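Local coordinates for FOP (Homo sapiens, PDB 2D68), which helps to tether microtubules at the centrosome and is needed for cilium formation, working as a homodimer joined through its N-terminal domain, at residues K10-T15 with R19-L24; G53-A58 with I63-G68. All coordinates share one frame; numbering follows the deposited sequence.

Contact 1. Residues K10-T15 with R19-L24; sequences KKFLNT and RLVASL
Phe12 and Val21 meet on the buried side of the junction where helix 7-13 gives way to helix 16-31. The aromatic ring comes in edge first: its far corner, CZ, touches Val21 CB at 3.7 Å, with Val21 CG1 lying in the ring plane, and the two side chains cross at about a right angle. Phe12 reaches this spot because CG is anti to the backbone N (chi1 180°), which carries the ring across to the second helix. The second subunit covers the same region, its Phe28 packing on both Phe12 and Val21 and its Phe32 meeting the Phe12 ring. Next to this pair the packing is tighter still: one methyl of Leu13, CD2, presses on Ala22 CB at 3.3 Å, inside normal van der Waals distance.

The turn itself is held by polar groups. Thr15 O takes a nearly straight bond from Arg19 N (2.9 Å, 165° at the hydrogen), an i to i+4 bond that closes the first turn of helix 16-31. Thr15 is the N-cap of that helix, its hydroxyl bonded to Gly18 N and also donating to Phe12 O, 2.6 Å from OG1 and in the carbonyl plane. Toward solvent the contact loosens. The extended chain of Arg19 passes beside the Leu13 carbonyl, and a water bridges the two residues, donating to Leu13 O at 2.6 Å and accepting from Arg19 NH1 at 2.8 Å. The guanidinium finds its strongest partner elsewhere, in a salt bridge from NE to Glu52. Both segments belong to the FOP N-terminal dimerisation domain, a member of the LisH clan, and Phe12 and Val21 form part of its helical dimer interface.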
loop_
_atom_site.group_PDB
_atom_site.type_symbol
_atom_site.label_atom_id
_atom_site.label_comp_id
_atom_site.label_asym_id
_atom_site.label_seq_id
_atom_site.Cartn_x
_atom_site.Cartn_y
_atom_site.Cartn_z
ATOM N N LYS B 10 -1.590 15.821 -1.435
ATOM C CA LYS B 10 -2.862 16.358 -1.901
ATOM C C LYS B 10 -2.958 16.257 -3.423
ATOM O O LYS B 10 -3.986 15.811 -3.956
ATOM C CB LYS B 10 -3.058 17.820 -1.445
ATOM C CG LYS B 10 -4.379 18.426 -1.912
ATOM C CD LYS B 10 -4.539 19.859 -1.422
ATOM C CE LYS B 10 -5.828 20.462 -1.947
ATOM N NZ LYS B 10 -6.112 21.737 -1.252
ATOM N N LYS B 11 -1.888 16.656 -4.109
ATOM C CA LYS B 11 -1.839 16.581 -5.574
ATOM C C LYS B 11 -1.932 15.131 -6.032
ATOM O O LYS B 11 -2.610 14.827 -7.012
ATOM C CB LYS B 11 -0.567 17.236 -6.127
ATOM C CG LYS B 11 -0.602 18.782 -6.091
ATOM C CD LYS B 11 0.715 19.402 -6.577
ATOM C CE LYS B 11 0.756 20.928 -6.318
ATOM N NZ LYS B 11 -0.509 21.641 -6.688
ATOM N N PHE B 12 -1.255 14.247 -5.305
ATOM C CA PHE B 12 -1.250 12.819 -5.608
ATOM C C PHE B 12 -2.649 12.240 -5.491
ATOM O O PHE B 12 -3.106 11.532 -6.393
ATOM C CB PHE B 12 -0.280 12.118 -4.649
ATOM C CG PHE B 12 -0.170 10.629 -4.836
ATOM C CD1 PHE B 12 0.660 10.094 -5.824
ATOM C CD2 PHE B 12 -0.837 9.762 -3.976
ATOM C CE1 PHE B 12 0.796 8.705 -5.960
ATOM C CE2 PHE B 12 -0.714 8.378 -4.111
ATOM C CZ PHE B 12 0.115 7.851 -5.091
ATOM N N LEU B 13 -3.342 12.555 -4.394
ATOM C CA LEU B 13 -4.713 12.093 -4.189
ATOM C C LEU B 13 -5.721 12.709 -5.161
ATOM O O LEU B 13 -6.821 12.207 -5.318
ATOM C CB LEU B 13 -5.162 12.316 -2.742
ATOM C CG LEU B 13 -4.457 11.514 -1.645
ATOM C CD1 LEU B 13 -5.012 11.934 -0.299
ATOM C CD2 LEU B 13 -4.628 10.004 -1.840
ATOM N N ASN B 14 -5.332 13.805 -5.808
ATOM C CA ASN B 14 -6.187 14.423 -6.811
ATOM C C ASN B 14 -5.977 13.835 -8.209
ATOM O O ASN B 14 -6.541 14.325 -9.188
ATOM C CB ASN B 14 -6.001 15.940 -6.809
ATOM C CG ASN B 14 -7.094 16.668 -7.576
ATOM O OD1 ASN B 14 -8.283 16.334 -7.476
ATOM N ND2 ASN B 14 -6.695 17.672 -8.354
ATOM N N THR B 15 -5.179 12.767 -8.284
ATOM C CA THR B 15 -5.050 11.963 -9.498
ATOM C C THR B 15 -5.776 10.627 -9.330
ATOM O O THR B 15 -5.859 10.079 -8.213
ATOM C CB THR B 15 -3.580 11.682 -9.864
ATOM O OG1 THR B 15 -2.994 10.804 -8.883
ATOM C CG2 THR B 15 -2.757 12.969 -9.914
ATOM N N ARG B 19 -5.123 8.221 -6.051
ATOM C CA ARG B 19 -6.191 7.871 -5.149
ATOM C C ARG B 19 -6.336 6.344 -5.063
ATOM O O ARG B 19 -6.597 5.798 -3.980
ATOM C CB ARG B 19 -7.499 8.555 -5.562
ATOM C CG ARG B 19 -8.472 8.624 -4.423
ATOM C CD ARG B 19 -9.698 9.453 -4.746
ATOM N NE ARG B 19 -10.692 9.181 -3.721
ATOM C CZ ARG B 19 -10.795 9.853 -2.582
ATOM N NH1 ARG B 19 -9.975 10.874 -2.325
ATOM N NH2 ARG B 19 -11.734 9.511 -1.709
ATOM N N LEU B 20 -6.150 5.650 -6.189
ATOM C CA LEU B 20 -6.188 4.184 -6.184
ATOM C C LEU B 20 -5.049 3.595 -5.333
ATOM O O LEU B 20 -5.279 2.707 -4.512
ATOM C CB LEU B 20 -6.135 3.653 -7.620
ATOM C CG LEU B 20 -6.150 2.156 -7.813
ATOM C CD1 LEU B 20 -7.310 1.493 -7.056
ATOM C CD2 LEU B 20 -6.229 1.863 -9.313
ATOM N N VAL B 21 -3.832 4.098 -5.522
ATOM C CA VAL B 21 -2.694 3.670 -4.681
ATOM C C VAL B 21 -3.008 3.841 -3.189
ATOM O O VAL B 21 -2.878 2.888 -2.381
ATOM C CB VAL B 21 -1.415 4.464 -5.034
ATOM C CG1 VAL B 21 -0.318 4.189 -4.019
ATOM C CG2 VAL B 21 -0.927 4.065 -6.425
ATOM N N ALA B 22 -3.422 5.050 -2.813
ATOM C CA ALA B 22 -3.680 5.322 -1.393
ATOM C C ALA B 22 -4.817 4.465 -0.836
ATOM O O ALA B 22 -4.719 3.944 0.274
ATOM C CB ALA B 22 -3.950 6.803 -1.151
ATOM N N SER B 23 -5.870 4.289 -1.629
ATOM C CA SER B 23 -6.974 3.405 -1.239
ATOM C C SER B 23 -6.497 1.961 -1.017
ATOM O O SER B 23 -6.928 1.300 -0.067
ATOM C CB SER B 23 -8.079 3.443 -2.305
ATOM O OG SER B 23 -8.620 4.742 -2.446
ATOM N N LEU B 24 -5.586 1.485 -1.868
ATOM C CA LEU B 24 -5.027 0.132 -1.685
ATOM C C LEU B 24 -4.215 0.019 -0.399
ATOM O O LEU B 24 -4.247 -1.024 0.284
ATOM C CB LEU B 24 -4.169 -0.274 -2.886
ATOM C CG LEU B 24 -4.944 -0.632 -4.152
ATOM C CD1 LEU B 24 -4.005 -0.578 -5.356
ATOM C CD2 LEU B 24 -5.635 -2.002 -4.046
HETATM O O HOH W 1 -8.681 12.877 -3.696
#

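Contact 2. Residues G53-A58 with I63-G68; sequences GRENLA and IIEAEG
Arg54 meets Glu65 side-on, with guanidinium and carboxylate only 17° from coplanar, so that two nitrogens face two oxygens. NE donates to Glu65 OE2 at 2.8 Å and NH2 to Glu65 OE1 at 3.1 Å, both almost straight and both on the syn side of the carboxylate. The arginine stretches out from the first turn of helix 54-61, whereas Glu65 is bent at chi2 and so presents its oxygens to the guanidinium edge. Thr69 OG1 also bonds Glu65 OE1, and Arg54 NH1 pairs with Glu27 of helix 16-31, so both partners are held from further sides.

Glu55 comes across Glu65 at about a right angle, its carboxylate plane turned by 62°. Its OE1 lies 2.5 Å from Glu65 OE2, a separation that may reflect a shared proton, with the positive charge of Arg54 beside it.

Closer to the helix end, the backbone closes on itself: Ile63 N donates to Ala58 O at 2.9 Å, bent to 139° at the hydrogen, and Ala58 CB packs against Ile63 CB. Ile63 also touches Trp82 of the second subunit. This i+5 to i bond, with its two side chains in contact, is consistent with a Schellman-type C-terminus of helix 54-61, and the Arg54, Glu55 and Glu65 salt-bridge network ties the same helix to the following loop of the FOP dimerisation domain.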
loop_
_atom_site.group_PDB
_atom_site.type_symbol
_atom_site.label_atom_id
_atom_site.label_comp_id
_atom_site.label_asym_id
_atom_site.label_seq_id
_atom_site.Cartn_x
_atom_site.Cartn_y
_atom_site.Cartn_z
ATOM N N GLY B 53 -13.560 1.764 -1.063
ATOM C CA GLY B 53 -13.573 0.433 -0.447
ATOM C C GLY B 53 -12.954 -0.657 -1.298
ATOM O O GLY B 53 -12.841 -0.525 -2.518
ATOM N N ARG B 54 -12.601 -1.756 -0.646
ATOM C CA ARG B 54 -12.022 -2.912 -1.326
ATOM C C ARG B 54 -12.721 -3.319 -2.637
ATOM O O ARG B 54 -12.052 -3.517 -3.651
ATOM C CB ARG B 54 -12.011 -4.111 -0.386
ATOM C CG ARG B 54 -11.415 -5.361 -1.016
ATOM C CD ARG B 54 -11.476 -6.522 -0.080
ATOM N NE ARG B 54 -11.053 -7.730 -0.780
ATOM C CZ ARG B 54 -9.954 -8.427 -0.501
ATOM N NH1 ARG B 54 -9.131 -8.039 0.469
ATOM N NH2 ARG B 54 -9.689 -9.520 -1.218
ATOM N N GLU B 55 -14.045 -3.471 -2.620
ATOM C CA GLU B 55 -14.718 -3.996 -3.821
ATOM C C GLU B 55 -14.818 -2.961 -4.952
ATOM O O GLU B 55 -14.780 -3.306 -6.135
ATOM C CB GLU B 55 -16.091 -4.592 -3.480
ATOM C CG GLU B 55 -16.090 -5.540 -2.261
ATOM C CD GLU B 55 -14.996 -6.611 -2.305
ATOM O OE1 GLU B 55 -14.500 -6.950 -3.414
ATOM O OE2 GLU B 55 -14.655 -7.130 -1.219
ATOM N N ASN B 56 -14.869 -1.686 -4.568
ATOM C CA ASN B 56 -14.743 -0.574 -5.508
ATOM C C ASN B 56 -13.374 -0.673 -6.202
ATOM O O ASN B 56 -13.261 -0.604 -7.430
ATOM C CB ASN B 56 -14.897 0.731 -4.718
ATOM C CG ASN B 56 -14.701 1.978 -5.556
ATOM O OD1 ASN B 56 -13.763 2.090 -6.333
ATOM N ND2 ASN B 56 -15.562 2.953 -5.336
ATOM N N LEU B 57 -12.324 -0.851 -5.401
ATOM C CA LEU B 57 -10.985 -0.960 -5.966
ATOM C C LEU B 57 -10.847 -2.177 -6.870
ATOM O O LEU B 57 -10.264 -2.072 -7.941
ATOM C CB LEU B 57 -9.955 -1.045 -4.837
ATOM C CG LEU B 57 -9.991 0.108 -3.849
ATOM C CD1 LEU B 57 -8.952 -0.144 -2.781
ATOM C CD2 LEU B 57 -9.742 1.443 -4.490
ATOM N N ALA B 58 -11.381 -3.321 -6.440
ATOM C CA ALA B 58 -11.288 -4.537 -7.249
ATOM C C ALA B 58 -11.975 -4.341 -8.597
ATOM O O ALA B 58 -11.436 -4.711 -9.640
ATOM C CB ALA B 58 -11.877 -5.712 -6.508
ATOM N N ILE B 63 -10.255 -6.974 -10.980
ATOM C CA ILE B 63 -10.115 -8.177 -10.161
ATOM C C ILE B 63 -11.483 -8.736 -9.771
ATOM O O ILE B 63 -12.357 -8.005 -9.306
ATOM C CB ILE B 63 -9.233 -7.890 -8.918
ATOM C CG1 ILE B 63 -7.804 -7.577 -9.394
ATOM C CG2 ILE B 63 -9.263 -9.039 -7.922
ATOM C CD1 ILE B 63 -6.918 -6.916 -8.352
ATOM N N ILE B 64 -11.670 -10.039 -9.980
ATOM C CA ILE B 64 -12.923 -10.713 -9.612
ATOM C C ILE B 64 -12.718 -11.417 -8.265
ATOM O O ILE B 64 -11.863 -12.296 -8.150
ATOM C CB ILE B 64 -13.353 -11.755 -10.694
ATOM C CG1 ILE B 64 -13.427 -11.125 -12.088
ATOM C CG2 ILE B 64 -14.674 -12.428 -10.309
ATOM C CD1 ILE B 64 -13.278 -12.137 -13.235
ATOM N N GLU B 65 -13.470 -11.037 -7.228
ATOM C CA GLU B 65 -13.338 -11.766 -5.949
ATOM C C GLU B 65 -13.622 -13.248 -6.114
ATOM O O GLU B 65 -14.607 -13.654 -6.758
ATOM C CB GLU B 65 -14.230 -11.221 -4.824
ATOM C CG GLU B 65 -13.934 -9.813 -4.406
ATOM C CD GLU B 65 -12.670 -9.604 -3.540
ATOM O OE1 GLU B 65 -11.794 -10.493 -3.343
ATOM O OE2 GLU B 65 -12.540 -8.477 -3.071
ATOM N N ALA B 66 -12.753 -14.051 -5.524
ATOM C CA ALA B 66 -12.878 -15.501 -5.578
ATOM C C ALA B 66 -12.202 -16.084 -4.344
ATOM O O ALA B 66 -11.623 -15.343 -3.535
ATOM C CB ALA B 66 -12.251 -16.027 -6.865
ATOM N N GLU B 67 -12.280 -17.403 -4.161
ATOM C CA GLU B 67 -11.690 -17.989 -2.974
ATOM C C GLU B 67 -10.194 -17.634 -2.903
ATOM O O GLU B 67 -9.645 -17.449 -1.823
ATOM C CB GLU B 67 -11.974 -19.503 -2.902
ATOM C CG GLU B 67 -10.915 -20.424 -3.475
ATOM C CD GLU B 67 -11.209 -21.886 -3.168
ATOM O OE1 GLU B 67 -10.262 -22.704 -3.201
ATOM O OE2 GLU B 67 -12.386 -22.210 -2.881
ATOM N N GLY B 68 -9.573 -17.482 -4.074
ATOM C CA GLY B 68 -8.145 -17.162 -4.179
ATOM C C GLY B 68 -7.725 -15.718 -3.973
ATOM O O GLY B 68 -6.523 -15.429 -3.941
#

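Contact 1 closes before contact 2 opens along the chain, and their centres lie about 19 Å apart on opposite sides of the chain's centre, yet the two meet directly. Leu57 of segment 53-58 packs into segment 19-24: its CD2 is 3.4 Å from Ser23 CB and 3.5 Å from Leu20 CD1. Helix 16-31 therefore packs against segment 10-15 through Arg19, Val21 and Ala22 and, on the same turns, against Leu57 through Leu20 and Ser23. Polar ties also join helix 16-31 to the region around helix 54-61. Contact 1 faces the second subunit through several residues, contact 2 through Ile63, so contact 1 is the more closely associated with the dimer interface.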